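Local atomic coordinates of isatin hydrolase (PDB entry 5NMP), a protein that hydrolyses isatin at a manganese centre and belongs to the putative cyclase family of metal-binding proteins, with probable arylformamidase-like activity. Residues S35-Q40 against G159-F164; W125-D130 against V148-D153; Q133-E136 against R141-A144. All coordinates share one frame; numbering follows the deposited sequence.

Contact 1: residues S35-Q40 against G159-F164; sequences SFPTLQ and GDAAAF
P37 is the side chain through which residues 35-40 meet residues 159-164, and its ring lies against A161 and F164. Its CB is the first atom to make contact, lying 3.7 Å from F164 CD2. One bond further on, P37 CG is the most engaged atom: it lies 3.7 Å from the same F164 CD2, and the F164 CB and CG atoms are only slightly farther away. P37 CG also comes 3.9 Å from A161 CA and 4.1 Å from A161 CB, so it touches two residues one helical turn apart. P37 CD, the last ring carbon, turns back toward its own segment and sits over one face of the F36 ring, displaced toward the rim.

F164 reaches the proline because its CG is anti to the backbone N (chi1 -172°). The two side chains then cross at about a right angle, with P37 CG oblique to the phenyl plane. The F36 and F164 rings also approach obliquely, with centroids 5.9 Å apart and planes at 63°. No hydrogen bond crosses the contact, so these apolar meetings carry it.

D160 is the N-cap of this helix: its OD1 accepts weak bonds from A162 N and A163 N, while the D160 carbonyl O receives F164 N at 2.8 Å. Beyond the two segments, F164 meets W154 ring to ring, F36 packs on C229, and L39 touches W68 of the second subunit. The whole is a loop laid across the first turn of an N-capped helix, which sets the F164 side chain about 11 Å from the bound manganese ion, at the outskirts of the metal site.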
ATOM      1  N   SER A  35       5.427 -14.810 -13.249  1.00 56.46           N
ATOM      2  CA  SER A  35       5.117 -16.222 -13.069  1.00 58.55           C
ATOM      3  C   SER A  35       3.919 -16.427 -12.147  1.00 62.28           C
ATOM      4  O   SER A  35       3.448 -17.553 -11.970  1.00 65.07           O
ATOM      5  CB  SER A  35       6.331 -16.971 -12.520  1.00 58.35           C
ATOM      6  OG  SER A  35       6.696 -16.480 -11.243  1.00 60.73           O
ATOM      7  N   PHE A  36       3.424 -15.342 -11.559  1.00 57.62           N
ATOM      8  CA  PHE A  36       2.273 -15.441 -10.668  1.00 54.91           C
ATOM      9  C   PHE A  36       1.009 -15.786 -11.449  1.00 55.57           C
ATOM     10  O   PHE A  36       0.757 -15.202 -12.502  1.00 59.41           O
ATOM     11  CB  PHE A  36       2.060 -14.144  -9.891  1.00 51.23           C
ATOM     12  CG  PHE A  36       1.091 -14.288  -8.758  1.00 54.37           C
ATOM     13  CD1 PHE A  36      -0.271 -14.135  -8.968  1.00 56.11           C
ATOM     14  CD2 PHE A  36       1.536 -14.616  -7.488  1.00 53.70           C
ATOM     15  CE1 PHE A  36      -1.168 -14.291  -7.933  1.00 55.55           C
ATOM     16  CE2 PHE A  36       0.644 -14.767  -6.447  1.00 54.50           C
ATOM     17  CZ  PHE A  36      -0.711 -14.604  -6.670  1.00 54.35           C
ATOM     18  N   PRO A  37       0.208 -16.731 -10.925  1.00 53.86           N
ATOM     19  CA  PRO A  37      -1.011 -17.209 -11.589  1.00 56.31           C
ATOM     20  C   PRO A  37      -1.946 -16.084 -12.026  1.00 53.05           C
ATOM     21  O   PRO A  37      -2.234 -15.171 -11.251  1.00 52.67           O
ATOM     22  CB  PRO A  37      -1.674 -18.076 -10.516  1.00 56.79           C
ATOM     23  CG  PRO A  37      -0.551 -18.554  -9.683  1.00 52.44           C
ATOM     24  CD  PRO A  37       0.442 -17.431  -9.648  1.00 51.15           C
ATOM     25  N   THR A  38      -2.404 -16.157 -13.270  1.00 58.70           N
ATOM     26  CA  THR A  38      -3.312 -15.156 -13.811  1.00 58.31           C
ATOM     27  C   THR A  38      -4.700 -15.752 -14.008  1.00 62.87           C
ATOM     28  O   THR A  38      -4.855 -16.805 -14.627  1.00 68.37           O
ATOM     29  CB  THR A  38      -2.797 -14.588 -15.146  1.00 60.90           C
ATOM     30  OG1 THR A  38      -1.487 -14.039 -14.959  1.00 65.37           O
ATOM     31  CG2 THR A  38      -3.725 -13.497 -15.657  1.00 57.32           C
ATOM     32  N   LEU A  39      -5.703 -15.071 -13.470  1.00 63.26           N
ATOM     33  CA  LEU A  39      -7.086 -15.519 -13.571  1.00 66.92           C
ATOM     34  C   LEU A  39      -7.583 -15.511 -15.013  1.00 68.39           C
ATOM     35  O   LEU A  39      -7.411 -14.527 -15.733  1.00 65.44           O
ATOM     36  CB  LEU A  39      -7.985 -14.637 -12.708  1.00 65.09           C
ATOM     37  CG  LEU A  39      -9.486 -14.855 -12.866  1.00 67.90           C
ATOM     38  CD1 LEU A  39      -9.882 -16.239 -12.379  1.00 69.70           C
ATOM     39  CD2 LEU A  39     -10.248 -13.773 -12.123  1.00 69.39           C
ATOM     40  N   GLN A  40      -8.199 -16.612 -15.434  1.00 73.81           N
ATOM     41  CA  GLN A  40      -8.793 -16.674 -16.765  1.00 75.92           C
ATOM     42  C   GLN A  40     -10.278 -17.019 -16.699  1.00 72.19           C
ATOM     43  O   GLN A  40     -10.675 -18.008 -16.079  1.00 70.71           O
ATOM     44  CB  GLN A  40      -8.052 -17.684 -17.643  1.00 85.72           C
ATOM     45  CG  GLN A  40      -6.648 -17.243 -18.029  1.00 95.21           C
ATOM     46  CD  GLN A  40      -6.062 -18.060 -19.166  1.00106.48           C
ATOM     47  OE1 GLN A  40      -6.650 -19.047 -19.607  1.00112.06           O
ATOM     48  NE2 GLN A  40      -4.896 -17.646 -19.650  1.00108.49           N
ATOM     49  N   GLY A 159       3.596 -21.788  -6.415  1.00 59.62           N
ATOM     50  CA  GLY A 159       4.634 -22.199  -7.343  1.00 54.75           C
ATOM     51  C   GLY A 159       4.103 -22.966  -8.543  1.00 64.67           C
ATOM     52  O   GLY A 159       4.782 -23.086  -9.562  1.00 69.11           O
ATOM     53  N   ASP A 160       2.889 -23.492  -8.417  1.00 59.18           N
ATOM     54  CA  ASP A 160       2.236 -24.228  -9.496  1.00 60.51           C
ATOM     55  C   ASP A 160       0.940 -23.521  -9.895  1.00 59.72           C
ATOM     56  O   ASP A 160      -0.078 -23.642  -9.212  1.00 60.60           O
ATOM     57  CB  ASP A 160       1.953 -25.674  -9.067  1.00 66.73           C
ATOM     58  CG  ASP A 160       1.554 -26.576 -10.233  1.00 70.97           C
ATOM     59  OD1 ASP A 160       1.039 -26.071 -11.251  1.00 70.98           O
ATOM     60  OD2 ASP A 160       1.755 -27.805 -10.124  1.00 75.35           O
ATOM     61  N   ALA A 161       0.985 -22.792 -11.006  1.00 54.63           N
ATOM     62  CA  ALA A 161      -0.154 -21.999 -11.453  1.00 50.19           C
ATOM     63  C   ALA A 161      -1.388 -22.856 -11.716  1.00 54.26           C
ATOM     64  O   ALA A 161      -2.508 -22.451 -11.399  1.00 56.94           O
ATOM     65  CB  ALA A 161       0.215 -21.214 -12.696  1.00 49.85           C
ATOM     66  N   ALA A 162      -1.185 -24.037 -12.292  1.00 51.59           N
ATOM     67  CA  ALA A 162      -2.296 -24.944 -12.557  1.00 53.19           C
ATOM     68  C   ALA A 162      -2.941 -25.403 -11.250  1.00 55.11           C
ATOM     69  O   ALA A 162      -4.164 -25.488 -11.147  1.00 57.25           O
ATOM     70  CB  ALA A 162      -1.830 -26.138 -13.368  1.00 48.39           C
ATOM     71  N   ALA A 163      -2.110 -25.684 -10.251  1.00 53.00           N
ATOM     72  CA  ALA A 163      -2.598 -26.128  -8.949  1.00 51.49           C
ATOM     73  C   ALA A 163      -3.260 -24.995  -8.170  1.00 53.96           C
ATOM     74  O   ALA A 163      -4.187 -25.223  -7.392  1.00 56.05           O
ATOM     75  CB  ALA A 163      -1.459 -26.724  -8.138  1.00 53.23           C
ATOM     76  N   PHE A 164      -2.777 -23.774  -8.379  1.00 51.29           N
ATOM     77  CA  PHE A 164      -3.289 -22.616  -7.660  1.00 44.44           C
ATOM     78  C   PHE A 164      -4.691 -22.248  -8.132  1.00 45.35           C
ATOM     79  O   PHE A 164      -5.569 -21.960  -7.319  1.00 43.98           O
ATOM     80  CB  PHE A 164      -2.345 -21.422  -7.821  1.00 45.74           C
ATOM     81  CG  PHE A 164      -2.697 -20.247  -6.952  1.00 46.45           C
ATOM     82  CD1 PHE A 164      -2.315 -20.214  -5.618  1.00 46.65           C
ATOM     83  CD2 PHE A 164      -3.407 -19.174  -7.467  1.00 43.51           C
ATOM     84  CE1 PHE A 164      -2.639 -19.135  -4.813  1.00 47.74           C
ATOM     85  CE2 PHE A 164      -3.730 -18.091  -6.668  1.00 44.26           C
ATOM     86  CZ  PHE A 164      -3.347 -18.071  -5.340  1.00 47.04           C
TER

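Contact 2: residues W125-D130 against V148-D153; sequences WLLTVD and VLFRTD
L127 overlaps one face of the F150 ring: its CD2 stands 4.3 Å above the phenyl plane, over the ring centre, while its CB comes within 4.1 Å of F150 CZ. T152 CG2 covers the opposite face from 3.6 Å above the plane, so the phenyl group is sandwiched between two aliphatic branches. W125 comes to the rim instead. Its CZ3 lies 3.7 Å from F150 CZ, and each of these atoms is near the plane of the other ring, so the aromatic groups meet edge to edge and do not stack. With CG anti to the backbone N (chi1 -170°), W125 directs the six-membered ring of its indole toward F150.

In the fold this joins two different sheets. F150 belongs to strand 147-151, an inner strand of the large mixed sheet, whereas strand 126-127 pairs in parallel with 176-177. The CA atoms of L127 and F150 are 8.8 Å apart and no hydrogen bond links the segments, which rules out direct strand pairing. F194, on the strand beside 147-151, touches both L127 and F150.

At the end of the strand the chain turns polar. R151 NE donates to D153 OD1 at 3.1 Å in a salt bridge; the acceptor lies nearly in the guanidinium plane, but the donor approaches 36° out of the carboxylate plane. E197 OE1 accepts from the backbone N atoms of T152 and D153.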
ATOM      1  N   TRP A 125     -14.224 -27.726  -0.115  1.00 52.74           N
ATOM      2  CA  TRP A 125     -14.741 -27.588   1.243  1.00 52.24           C
ATOM      3  C   TRP A 125     -15.425 -26.241   1.461  1.00 52.88           C
ATOM      4  O   TRP A 125     -14.939 -25.203   1.015  1.00 54.98           O
ATOM      5  CB  TRP A 125     -13.606 -27.776   2.250  1.00 53.25           C
ATOM      6  CG  TRP A 125     -14.056 -27.892   3.672  1.00 53.90           C
ATOM      7  CD1 TRP A 125     -14.457 -29.025   4.315  1.00 52.96           C
ATOM      8  CD2 TRP A 125     -14.132 -26.835   4.635  1.00 54.26           C
ATOM      9  NE1 TRP A 125     -14.785 -28.738   5.618  1.00 54.52           N
ATOM     10  CE2 TRP A 125     -14.595 -27.400   5.839  1.00 52.87           C
ATOM     11  CE3 TRP A 125     -13.858 -25.464   4.593  1.00 53.47           C
ATOM     12  CZ2 TRP A 125     -14.789 -26.644   6.993  1.00 50.03           C
ATOM     13  CZ3 TRP A 125     -14.051 -24.714   5.739  1.00 53.78           C
ATOM     14  CH2 TRP A 125     -14.513 -25.306   6.923  1.00 53.67           C
ATOM     15  N   LEU A 126     -16.559 -26.269   2.152  1.00 52.27           N
ATOM     16  CA  LEU A 126     -17.353 -25.070   2.361  1.00 49.62           C
ATOM     17  C   LEU A 126     -17.365 -24.632   3.820  1.00 52.63           C
ATOM     18  O   LEU A 126     -17.671 -25.420   4.716  1.00 57.23           O
ATOM     19  CB  LEU A 126     -18.785 -25.294   1.874  1.00 50.91           C
ATOM     20  CG  LEU A 126     -18.931 -25.655   0.396  1.00 55.94           C
ATOM     21  CD1 LEU A 126     -20.384 -25.904   0.037  1.00 54.55           C
ATOM     22  CD2 LEU A 126     -18.337 -24.558  -0.476  1.00 58.31           C
ATOM     23  N   LEU A 127     -17.025 -23.366   4.043  1.00 51.15           N
ATOM     24  CA  LEU A 127     -17.111 -22.752   5.362  1.00 48.54           C
ATOM     25  C   LEU A 127     -18.573 -22.537   5.737  1.00 55.22           C
ATOM     26  O   LEU A 127     -19.302 -21.825   5.046  1.00 58.96           O
ATOM     27  CB  LEU A 127     -16.352 -21.423   5.383  1.00 45.42           C
ATOM     28  CG  LEU A 127     -16.327 -20.640   6.696  1.00 42.26           C
ATOM     29  CD1 LEU A 127     -15.660 -21.454   7.784  1.00 39.89           C
ATOM     30  CD2 LEU A 127     -15.610 -19.319   6.505  1.00 41.11           C
ATOM     31  N   THR A 128     -19.000 -23.157   6.831  1.00 55.09           N
ATOM     32  CA  THR A 128     -20.400 -23.097   7.226  1.00 51.09           C
ATOM     33  C   THR A 128     -20.607 -22.281   8.497  1.00 50.47           C
ATOM     34  O   THR A 128     -19.654 -21.968   9.212  1.00 51.03           O
ATOM     35  CB  THR A 128     -20.977 -24.506   7.441  1.00 53.66           C
ATOM     36  OG1 THR A 128     -20.285 -25.148   8.518  1.00 54.95           O
ATOM     37  CG2 THR A 128     -20.823 -25.338   6.184  1.00 49.88           C
ATOM     38  N   VAL A 129     -21.863 -21.934   8.766  1.00 49.93           N
ATOM     39  CA  VAL A 129     -22.221 -21.218   9.982  1.00 53.05           C
ATOM     40  C   VAL A 129     -21.880 -22.059  11.209  1.00 60.46           C
ATOM     41  O   VAL A 129     -21.362 -21.544  12.203  1.00 60.72           O
ATOM     42  CB  VAL A 129     -23.720 -20.853  10.001  1.00 51.03           C
ATOM     43  CG1 VAL A 129     -24.098 -20.190  11.316  1.00 52.09           C
ATOM     44  CG2 VAL A 129     -24.054 -19.944   8.832  1.00 54.00           C
ATOM     45  N   ASP A 130     -22.160 -23.358  11.125  1.00 62.82           N
ATOM     46  CA  ASP A 130     -21.851 -24.283  12.209  1.00 66.33           C
ATOM     47  C   ASP A 130     -20.369 -24.247  12.558  1.00 62.16           C
ATOM     48  O   ASP A 130     -20.002 -24.208  13.732  1.00 66.56           O
ATOM     49  CB  ASP A 130     -22.271 -25.706  11.839  1.00 79.80           C
ATOM     50  CG  ASP A 130     -23.769 -25.841  11.651  1.00 95.36           C
ATOM     51  OD1 ASP A 130     -24.406 -24.847  11.242  1.00 99.00           O
ATOM     52  OD2 ASP A 130     -24.310 -26.936  11.914  1.00102.58           O
ATOM     53  N   VAL A 148     -12.379 -10.981   8.406  1.00 45.25           N
ATOM     54  CA  VAL A 148     -12.409 -12.419   8.615  1.00 47.57           C
ATOM     55  C   VAL A 148     -11.445 -13.066   7.628  1.00 48.45           C
ATOM     56  O   VAL A 148     -11.735 -13.160   6.435  1.00 51.07           O
ATOM     57  CB  VAL A 148     -13.821 -12.999   8.438  1.00 49.39           C
ATOM     58  CG1 VAL A 148     -13.798 -14.513   8.600  1.00 47.71           C
ATOM     59  CG2 VAL A 148     -14.771 -12.372   9.436  1.00 49.25           C
ATOM     60  N   LEU A 149     -10.289 -13.491   8.126  1.00 47.11           N
ATOM     61  CA  LEU A 149      -9.269 -14.091   7.271  1.00 46.32           C
ATOM     62  C   LEU A 149      -9.408 -15.613   7.237  1.00 48.03           C
ATOM     63  O   LEU A 149      -9.232 -16.294   8.250  1.00 48.07           O
ATOM     64  CB  LEU A 149      -7.869 -13.681   7.737  1.00 38.64           C
ATOM     65  CG  LEU A 149      -7.626 -12.167   7.765  1.00 38.64           C
ATOM     66  CD1 LEU A 149      -6.182 -11.841   8.108  1.00 40.25           C
ATOM     67  CD2 LEU A 149      -8.023 -11.522   6.442  1.00 36.63           C
ATOM     68  N   PHE A 150      -9.735 -16.129   6.057  1.00 44.67           N
ATOM     69  CA  PHE A 150      -9.966 -17.552   5.839  1.00 43.12           C
ATOM     70  C   PHE A 150      -8.658 -18.274   5.514  1.00 45.78           C
ATOM     71  O   PHE A 150      -8.217 -18.278   4.365  1.00 48.27           O
ATOM     72  CB  PHE A 150     -10.981 -17.732   4.702  1.00 45.26           C
ATOM     73  CG  PHE A 150     -11.483 -19.140   4.533  1.00 46.70           C
ATOM     74  CD1 PHE A 150     -11.429 -20.050   5.577  1.00 48.00           C
ATOM     75  CD2 PHE A 150     -12.015 -19.549   3.318  1.00 47.76           C
ATOM     76  CE1 PHE A 150     -11.897 -21.344   5.411  1.00 51.45           C
ATOM     77  CE2 PHE A 150     -12.483 -20.842   3.145  1.00 50.10           C
ATOM     78  CZ  PHE A 150     -12.425 -21.741   4.194  1.00 50.66           C
ATOM     79  N   ARG A 151      -8.038 -18.880   6.523  1.00 48.74           N
ATOM     80  CA  ARG A 151      -6.788 -19.610   6.314  1.00 50.18           C
ATOM     81  C   ARG A 151      -7.024 -21.013   5.763  1.00 53.07           C
ATOM     82  O   ARG A 151      -7.740 -21.814   6.365  1.00 56.29           O
ATOM     83  CB  ARG A 151      -5.989 -19.713   7.611  1.00 48.53           C
ATOM     84  CG  ARG A 151      -4.722 -20.522   7.436  1.00 46.30           C
ATOM     85  CD  ARG A 151      -4.055 -20.873   8.745  1.00 48.42           C
ATOM     86  NE  ARG A 151      -2.971 -21.823   8.518  1.00 53.04           N
ATOM     87  CZ  ARG A 151      -2.405 -22.559   9.467  1.00 58.88           C
ATOM     88  NH1 ARG A 151      -2.818 -22.459  10.724  1.00 63.59           N
ATOM     89  NH2 ARG A 151      -1.428 -23.400   9.155  1.00 56.74           N
ATOM     90  N   THR A 152      -6.401 -21.310   4.626  1.00 51.76           N
ATOM     91  CA  THR A 152      -6.582 -22.593   3.958  1.00 50.32           C
ATOM     92  C   THR A 152      -5.261 -23.233   3.539  1.00 49.29           C
ATOM     93  O   THR A 152      -5.252 -24.341   3.004  1.00 53.04           O
ATOM     94  CB  THR A 152      -7.457 -22.442   2.705  1.00 52.38           C
ATOM     95  OG1 THR A 152      -6.870 -21.465   1.837  1.00 52.43           O
ATOM     96  CG2 THR A 152      -8.868 -22.003   3.080  1.00 50.32           C
ATOM     97  N   ASP A 153      -4.156 -22.527   3.775  1.00 48.47           N
ATOM     98  CA  ASP A 153      -2.821 -22.937   3.319  1.00 49.75           C
ATOM     99  C   ASP A 153      -2.745 -23.075   1.797  1.00 47.34           C
ATOM    100  O   ASP A 153      -1.835 -23.711   1.266  1.00 50.10           O
ATOM    101  CB  ASP A 153      -2.390 -24.252   3.984  1.00 54.10           C
ATOM    102  CG  ASP A 153      -1.769 -24.039   5.354  1.00 59.78           C
ATOM    103  OD1 ASP A 153      -1.860 -22.912   5.886  1.00 58.28           O
ATOM    104  OD2 ASP A 153      -1.193 -25.005   5.902  1.00 65.62           O
TER

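Contact 3: residues Q133-E136 against R141-A144; sequences QAWE and RIPA
E136 OE2 is gripped by two groups: the backbone N of I142 donates to it across the contact, and R189 NE, outside both segments, forms a salt bridge with it. This links helix 129-139 to the loop that follows it, within a beta-alpha-beta crossover: the helix comes between strands 107-114 and 147-151 in the chain, and these are parallel neighbours in the large sheet. The bond from I142 N to E136 OE2 measures 2.9 Å and is almost straight, at 172°. It uses the anti side of the carboxylate and enters 33° out of its plane. The glutamate reaches the loop with its chain extended beyond CG (chi2 -173°), and its side chain crosses that of I142 at about a right angle. R189 probably balances much of the carboxylate charge.

The loop backbone is close as well, with R141 CA 3.5 Å from E136 OE2. The R141 guanidinium, in contrast, does not pair with this carboxylate: its NE remains 5.5 Å from E136 OE2.

An apolar contact lies beside the polar one. I142 CG1 approaches W135 CZ3 to 3.6 Å, oblique to the indole, and the same CG1 also lies near E136 OE2. Both W135 and I142 pack on V111 of strand 107-114, so helix and loop share one patch of the sheet. At the far side of the indole, W135 NE1 makes a weak hydrogen bond to V112 O.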
ATOM      1  N   GLN A 133     -19.546 -20.905  14.284  1.00 60.99           N
ATOM      2  CA  GLN A 133     -20.049 -20.852  15.655  1.00 59.66           C
ATOM      3  C   GLN A 133     -19.236 -21.732  16.602  1.00 59.55           C
ATOM      4  O   GLN A 133     -19.142 -21.449  17.797  1.00 62.58           O
ATOM      5  CB  GLN A 133     -21.523 -21.258  15.700  1.00 62.80           C
ATOM      6  CG  GLN A 133     -22.468 -20.208  15.140  1.00 67.14           C
ATOM      7  CD  GLN A 133     -23.921 -20.647  15.175  1.00 74.35           C
ATOM      8  OE1 GLN A 133     -24.227 -21.837  15.080  1.00 75.30           O
ATOM      9  NE2 GLN A 133     -24.825 -19.684  15.316  1.00 77.06           N
ATOM     10  N   ALA A 134     -18.656 -22.802  16.067  1.00 57.47           N
ATOM     11  CA  ALA A 134     -17.782 -23.664  16.853  1.00 60.27           C
ATOM     12  C   ALA A 134     -16.458 -22.957  17.129  1.00 61.39           C
ATOM     13  O   ALA A 134     -15.857 -23.130  18.189  1.00 66.51           O
ATOM     14  CB  ALA A 134     -17.542 -24.980  16.136  1.00 57.54           C
ATOM     15  N   TRP A 135     -16.017 -22.159  16.160  1.00 56.92           N
ATOM     16  CA  TRP A 135     -14.796 -21.370  16.291  1.00 53.84           C
ATOM     17  C   TRP A 135     -14.928 -20.365  17.430  1.00 57.86           C
ATOM     18  O   TRP A 135     -14.006 -20.195  18.227  1.00 59.26           O
ATOM     19  CB  TRP A 135     -14.484 -20.654  14.974  1.00 48.07           C
ATOM     20  CG  TRP A 135     -13.209 -19.860  14.980  1.00 56.59           C
ATOM     21  CD1 TRP A 135     -11.975 -20.287  14.578  1.00 59.23           C
ATOM     22  CD2 TRP A 135     -13.045 -18.496  15.393  1.00 57.24           C
ATOM     23  NE1 TRP A 135     -11.054 -19.278  14.721  1.00 57.71           N
ATOM     24  CE2 TRP A 135     -11.685 -18.167  15.221  1.00 57.10           C
ATOM     25  CE3 TRP A 135     -13.914 -17.522  15.896  1.00 54.43           C
ATOM     26  CZ2 TRP A 135     -11.175 -16.908  15.532  1.00 56.59           C
ATOM     27  CZ3 TRP A 135     -13.405 -16.273  16.207  1.00 52.86           C
ATOM     28  CH2 TRP A 135     -12.050 -15.977  16.023  1.00 53.23           C
ATOM     29  N   GLU A 136     -16.086 -19.710  17.505  1.00 57.57           N
ATOM     30  CA  GLU A 136     -16.357 -18.734  18.556  1.00 57.92           C
ATOM     31  C   GLU A 136     -16.403 -19.376  19.938  1.00 59.13           C
ATOM     32  O   GLU A 136     -16.091 -18.728  20.936  1.00 62.64           O
ATOM     33  CB  GLU A 136     -17.671 -17.999  18.288  1.00 56.23           C
ATOM     34  CG  GLU A 136     -17.582 -16.936  17.208  1.00 60.25           C
ATOM     35  CD  GLU A 136     -18.852 -16.111  17.093  1.00 65.69           C
ATOM     36  OE1 GLU A 136     -19.927 -16.615  17.485  1.00 68.84           O
ATOM     37  OE2 GLU A 136     -18.772 -14.958  16.615  1.00 65.01           O
ATOM     38  N   ARG A 141     -16.340 -14.324  20.531  1.00 57.37           N
ATOM     39  CA  ARG A 141     -17.171 -13.695  19.512  1.00 58.39           C
ATOM     40  C   ARG A 141     -16.345 -12.917  18.490  1.00 55.82           C
ATOM     41  O   ARG A 141     -15.442 -12.166  18.852  1.00 58.12           O
ATOM     42  CB  ARG A 141     -18.187 -12.767  20.181  1.00 64.03           C
ATOM     43  CG  ARG A 141     -19.217 -12.165  19.248  1.00 67.17           C
ATOM     44  CD  ARG A 141     -20.108 -11.193  20.002  1.00 75.83           C
ATOM     45  NE  ARG A 141     -21.228 -10.722  19.194  1.00 84.67           N
ATOM     46  CZ  ARG A 141     -22.446 -11.253  19.227  1.00 95.67           C
ATOM     47  NH1 ARG A 141     -22.706 -12.275  20.032  1.00 99.31           N
ATOM     48  NH2 ARG A 141     -23.407 -10.760  18.455  1.00100.44           N
ATOM     49  N   ILE A 142     -16.654 -13.115  17.213  1.00 52.80           N
ATOM     50  CA  ILE A 142     -16.048 -12.340  16.137  1.00 53.20           C
ATOM     51  C   ILE A 142     -16.483 -10.879  16.238  1.00 57.38           C
ATOM     52  O   ILE A 142     -17.673 -10.576  16.142  1.00 59.77           O
ATOM     53  CB  ILE A 142     -16.437 -12.896  14.756  1.00 52.77           C
ATOM     54  CG1 ILE A 142     -16.005 -14.358  14.626  1.00 51.73           C
ATOM     55  CG2 ILE A 142     -15.836 -12.050  13.649  1.00 52.35           C
ATOM     56  CD1 ILE A 142     -16.493 -15.024  13.362  1.00 42.98           C
ATOM     57  N   PRO A 143     -15.520  -9.965  16.437  1.00 59.19           N
ATOM     58  CA  PRO A 143     -15.834  -8.552  16.692  1.00 57.15           C
ATOM     59  C   PRO A 143     -16.326  -7.801  15.455  1.00 58.16           C
ATOM     60  O   PRO A 143     -15.882  -8.072  14.338  1.00 57.60           O
ATOM     61  CB  PRO A 143     -14.499  -7.983  17.180  1.00 49.78           C
ATOM     62  CG  PRO A 143     -13.477  -8.838  16.535  1.00 50.17           C
ATOM     63  CD  PRO A 143     -14.069 -10.220  16.451  1.00 54.32           C
ATOM     64  N   ALA A 144     -17.244  -6.863  15.662  1.00 60.30           N
ATOM     65  CA  ALA A 144     -17.776  -6.065  14.567  1.00 59.22           C
ATOM     66  C   ALA A 144     -16.714  -5.112  14.038  1.00 59.91           C
ATOM     67  O   ALA A 144     -16.000  -4.477  14.813  1.00 59.74           O
ATOM     68  CB  ALA A 144     -19.008  -5.296  15.017  1.00 54.65           C
TER

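Overall arrangement
The three contacts are nested along the chain: contact 3 lies inside the loop closed by contact 2, and contact 2 inside that closed by contact 1. Segments of contacts 2 and 3 both include part of helix 129-139, with centres 12 Å apart; in contact 2 the touching residues lie just before the helix. Contact 1 lies across the chain's centre from contact 3, about 33 Å between centres, and 21 Å from contact 2. Side chains of F164 in contact 1 and F150 in contact 2 lie about 8 and 10 Å from that of Q228, a manganese-binding residue of this protein that does not bind an ion in this chain, whereas contact 3 is remote from the site.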